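Local coordinates for putative cell adhesion protein (Parabacteroides distasonis, PDB 3LIU) that probably serves as a fimbrillin of the FimA/Mfa1 family, a pilus building block thought to mediate cell adhesion, at residues A[179-184]-A[361-366]; A[199-204]-A[310-315]. All blocks are in the same frame, centred on the assembly; numbering follows the deposited sequence. Where two conformers were deposited one is given.

Contact 1 of 2, residues A[179-184]-A[361-366]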
# COMPACT_ATOMS: atom_id res chain seq x y z
N ALA A 179 2.65 -2.31 10.27
CA ALA A 179 3.02 -1.86 11.63
C ALA A 179 3.52 -3.00 12.48
O ALA A 179 3.10 -4.15 12.31
CB ALA A 179 1.85 -1.18 12.30
N LEU A 180 4.44 -2.66 13.39
CA LEU A 180 4.91 -3.53 14.43
C LEU A 180 3.98 -3.37 15.63
O LEU A 180 3.94 -2.30 16.27
CB LEU A 180 6.36 -3.18 14.84
CG LEU A 180 6.99 -4.05 15.94
CD1 LEU A 180 7.37 -5.44 15.42
CD2 LEU A 180 8.18 -3.36 16.63
N ALA A 181 3.25 -4.43 15.92
CA ALA A 181 2.27 -4.48 16.98
C ALA A 181 2.95 -4.83 18.29
O ALA A 181 2.53 -4.39 19.33
CB ALA A 181 1.21 -5.52 16.64
N GLY A 182 4.01 -5.61 18.26
CA GLY A 182 4.77 -5.84 19.51
C GLY A 182 6.08 -6.56 19.26
O GLY A 182 6.26 -7.17 18.22
N ALA A 183 7.00 -6.44 20.21
CA ALA A 183 8.30 -7.10 20.10
C ALA A 183 8.81 -7.48 21.46
O ALA A 183 9.45 -6.67 22.11
CB ALA A 183 9.29 -6.19 19.42
N ASP A 184 8.54 -8.71 21.89
CA ASP A 184 9.03 -9.19 23.18
C ASP A 184 9.93 -10.42 23.04
O ASP A 184 10.24 -10.83 21.94
CB ASP A 184 7.86 -9.46 24.14
CG ASP A 184 6.82 -10.39 23.55
OD1 ASP A 184 7.17 -11.20 22.66
OD2 ASP A 184 5.65 -10.29 23.98
N GLU A 361 -0.33 -6.36 10.92
CA GLU A 361 0.06 -6.18 12.32
C GLU A 361 1.03 -7.28 12.67
O GLU A 361 0.66 -8.46 12.71
CB GLU A 361 -1.16 -6.25 13.24
CG GLU A 361 -2.22 -5.22 12.93
CD GLU A 361 -1.79 -3.81 13.29
OE1 GLU A 361 -0.82 -3.66 14.08
OE2 GLU A 361 -2.42 -2.86 12.79
N ILE A 362 2.31 -6.90 12.88
CA ILE A 362 3.43 -7.85 13.08
C ILE A 362 3.82 -7.88 14.57
O ILE A 362 4.08 -6.84 15.18
CB ILE A 362 4.64 -7.44 12.20
CG1 ILE A 362 4.21 -7.43 10.72
CG2 ILE A 362 5.85 -8.37 12.46
CD1 ILE A 362 5.22 -7.02 9.75
N SER A 363 3.81 -9.07 15.16
CA SER A 363 4.25 -9.27 16.53
C SER A 363 5.47 -10.17 16.52
O SER A 363 5.41 -11.30 16.01
CB SER A 363 3.14 -9.93 17.36
OG SER A 363 2.00 -9.10 17.35
N LEU A 364 6.56 -9.67 17.07
CA LEU A 364 7.82 -10.40 17.09
C LEU A 364 8.11 -11.04 18.43
O LEU A 364 7.85 -10.46 19.49
CB LEU A 364 8.95 -9.45 16.72
CG LEU A 364 8.84 -8.84 15.33
CD1 LEU A 364 10.15 -8.03 15.02
CD2 LEU A 364 8.57 -9.93 14.30
N THR A 365 8.64 -12.26 18.40
CA THR A 365 9.15 -12.91 19.60
C THR A 365 10.64 -13.06 19.37
O THR A 365 11.06 -13.81 18.48
CB THR A 365 8.53 -14.30 19.86
OG1 THR A 365 7.12 -14.16 20.05
CG2 THR A 365 9.15 -14.98 21.12
N ILE A 366 11.44 -12.32 20.13
CA ILE A 366 12.89 -12.36 19.98
C ILE A 366 13.46 -13.41 20.92
O ILE A 366 13.20 -13.36 22.12
CB ILE A 366 13.47 -10.96 20.24
CG1 ILE A 366 13.02 -10.04 19.09
CG2 ILE A 366 15.01 -11.02 20.38
CD1 ILE A 366 12.99 -8.68 19.44
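Ile362 O is gripped by two successive amides of the neighbouring strand: Ala181 N binds it at 2.7 Å, its N-H meeting the oxygen at 150°, and Gly182 N adds a weak bond at 3.3 Å. This double hold marks a beta bulge, where the parallel register slips by one residue and Ala181 turns its CB toward 361-366, to 3.7 Å from Ser363 OG. Beyond the bulge the ladder is regular again: Gly182 O takes Leu364 N, Leu364 O takes Asp184 N, and Asp184 O receives Ile366 N in the carbonyl plane, at 2.6 Å. Strands 172-185 and 358-366 are thus joined side by side in the half of this elongated fimbrillin that also holds strands 193-213 and 308-319, and strand 383-391 pairs antiparallel with the far edge of 358-366. Leu180, Ile362, Ala183 and Leu364 sit on the face turned to strand 308-319. There Leu180, its CG anti to the backbone N (chi1 -179°), swings CD1 back over the neighbouring strand, 3.7 Å from Leu364 CG, the two side chains crossing at about a right angle. Farther along, Ala183 CB lies 4.2 Å from Leu364 CB. On the other face the side chains of Asp184 and Thr365 cross at a slant, with no hydrogen bond between them.

Contact 2 of 2, residues A[199-204]-A[310-315]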
# COMPACT_ATOMS: atom_id res chain seq x y z
N VAL A 199 15.10 -4.06 24.19
CA VAL A 199 14.69 -2.66 24.13
C VAL A 199 14.71 -2.25 22.66
O VAL A 199 15.79 -2.25 22.02
CB VAL A 199 15.62 -1.75 24.95
CG1 VAL A 199 15.13 -0.32 24.91
CG2 VAL A 199 15.75 -2.26 26.41
N LEU A 200 13.53 -1.91 22.13
CA LEU A 200 13.38 -1.47 20.77
C LEU A 200 13.96 -0.06 20.54
O LEU A 200 13.62 0.84 21.26
CB LEU A 200 11.89 -1.51 20.39
CG LEU A 200 11.60 -1.11 18.94
CD1 LEU A 200 12.12 -2.22 17.98
CD2 LEU A 200 10.09 -0.86 18.79
N LYS A 201 14.80 0.10 19.52
CA LYS A 201 15.38 1.42 19.16
C LYS A 201 14.86 1.99 17.85
O LYS A 201 14.69 3.20 17.73
CB LYS A 201 16.90 1.34 19.07
CG LYS A 201 17.61 1.26 20.44
CD LYS A 201 19.15 1.38 20.25
CE LYS A 201 19.92 1.68 21.55
NZ LYS A 201 21.23 0.87 21.66
N GLU A 202 14.61 1.12 16.86
CA GLU A 202 14.22 1.57 15.52
C GLU A 202 13.39 0.49 14.80
O GLU A 202 13.58 -0.71 15.01
CB GLU A 202 15.49 1.91 14.69
CG GLU A 202 15.24 2.47 13.27
CD GLU A 202 15.18 4.00 13.23
OE1 GLU A 202 15.34 4.63 14.29
OE2 GLU A 202 14.98 4.59 12.14
N VAL A 203 12.48 0.94 13.94
CA VAL A 203 11.77 0.08 13.03
C VAL A 203 11.89 0.66 11.63
O VAL A 203 11.81 1.89 11.45
CB VAL A 203 10.28 -0.03 13.42
CG1 VAL A 203 9.56 -1.04 12.54
CG2 VAL A 203 10.14 -0.42 14.92
N PHE A 204 12.15 -0.17 10.63
CA PHE A 204 12.16 0.34 9.25
C PHE A 204 11.74 -0.70 8.22
O PHE A 204 11.69 -1.90 8.51
CB PHE A 204 13.50 1.05 8.88
CG PHE A 204 14.67 0.12 8.59
CD1 PHE A 204 15.35 -0.50 9.60
CD2 PHE A 204 15.09 -0.09 7.28
CE1 PHE A 204 16.44 -1.32 9.35
CE2 PHE A 204 16.19 -0.92 7.00
CZ PHE A 204 16.88 -1.52 8.04
N ILE A 310 12.08 -4.55 9.44
CA ILE A 310 13.29 -4.80 10.21
C ILE A 310 13.29 -3.96 11.49
O ILE A 310 13.03 -2.72 11.44
CB ILE A 310 14.55 -4.45 9.36
CG1 ILE A 310 14.49 -5.17 8.01
CG2 ILE A 310 15.91 -4.84 10.11
CD1 ILE A 310 15.71 -4.88 7.07
N VAL A 311 13.52 -4.62 12.63
CA VAL A 311 13.69 -3.93 13.91
C VAL A 311 15.13 -3.97 14.40
O VAL A 311 15.89 -4.91 14.08
CB VAL A 311 12.73 -4.47 15.01
CG1 VAL A 311 11.26 -4.56 14.44
CG2 VAL A 311 13.19 -5.79 15.49
N LYS A 312 15.51 -2.91 15.09
CA LYS A 312 16.80 -2.80 15.76
C LYS A 312 16.58 -2.52 17.23
O LYS A 312 15.76 -1.68 17.59
CB LYS A 312 17.62 -1.67 15.18
CG LYS A 312 19.12 -1.78 15.55
CD LYS A 312 19.93 -0.58 15.16
CE LYS A 312 19.58 0.61 16.01
NZ LYS A 312 20.36 1.76 15.58
N GLY A 313 17.35 -3.20 18.10
CA GLY A 313 17.29 -2.92 19.54
C GLY A 313 18.39 -3.62 20.31
O GLY A 313 19.27 -4.25 19.72
N ASP A 314 18.34 -3.53 21.63
CA ASP A 314 19.40 -4.05 22.49
C ASP A 314 18.86 -5.30 23.14
O ASP A 314 17.81 -5.26 23.77
CB ASP A 314 19.79 -3.03 23.57
CG ASP A 314 20.34 -1.74 22.98
OD1 ASP A 314 20.66 -1.70 21.77
OD2 ASP A 314 20.41 -0.75 23.72
N TYR A 315 19.57 -6.42 22.96
CA TYR A 315 19.10 -7.72 23.45
C TYR A 315 20.03 -8.16 24.54
O TYR A 315 21.26 -8.18 24.38
CB TYR A 315 19.04 -8.74 22.31
CG TYR A 315 18.78 -10.17 22.75
CD1 TYR A 315 17.48 -10.62 23.03
CD2 TYR A 315 19.82 -11.05 22.91
CE1 TYR A 315 17.25 -11.94 23.44
CE2 TYR A 315 19.61 -12.36 23.32
CZ TYR A 315 18.34 -12.81 23.59
OH TYR A 315 18.21 -14.10 24.01
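One face of the Phe204 ring is covered by Ile310, whose CB sits 4.1 Å from the ring centroid in a CH-pi contact, 27° off the normal. The two side chains lie alongside each other and point the same way: Ile310 CG2 reaches Phe204 CE1 at 3.6 Å and Ile310 CD1 lies near Phe204 CZ. Phe204 adopts chi1 77°, CG between its backbone N and carbonyl carbon, which brings the ring across to the neighbouring strand; Leu242, Tyr375 and Ala268 also touch the Phe204 side chain. The backbones beneath form an antiparallel ladder between strands 193-213 and 308-319, interrupted by a classic beta bulge: two residues, Lys201 and Glu202, stand opposite the single Lys312, and Lys312 O accepts from Lys201 N at 2.8 Å and Glu202 N at 3.1 Å. Reciprocal bonds close the hydrogen-bonded pairs Phe204 with Ile310 and Val199 with Asp314. On the opposite face from Phe204, Leu200 meets Val311 at about a right angle, Leu200 CD1 to Val311 CB, and Val203 stands beside Val311. Gly313 comes so close here that its CA is 3.0 Å from Val199 O. The bulge turns Lys201 CB toward the partner strand, and its long chain runs out to the carboxylate of Asp314, which Asn330 N also binds through OD1. Both Asp314 oxygens offer their syn lone pairs to Lys201 NZ in a two-pronged salt bridge, with NZ 2.6 Å from Asp314 OD1 and 2.7 Å from Asp314 OD2.

In the fold
Contacts 1 and 2 belong to two different sheets that pack face to face in the same half of the elongated chain, their centres about 11 Å apart. The apolar faces of both ladders turn inward. Leu180 of contact 1 reaches two residues of contact 2: its CD2 lies 3.8 Å from Leu200 CD2 and 3.9 Å from Val203 CG2. Leu364 CD1 comes 3.7 Å from Val311 CG1, and farther along Ile366 CG2 reaches Tyr315 CD1 at 3.6 Å. Strand 172-185 is followed in the chain, after a short connection, by strand 193-213, so the chain passes from one layer to the other. Both segments of contact 2 lie between 179-184 and 361-366 in the sequence.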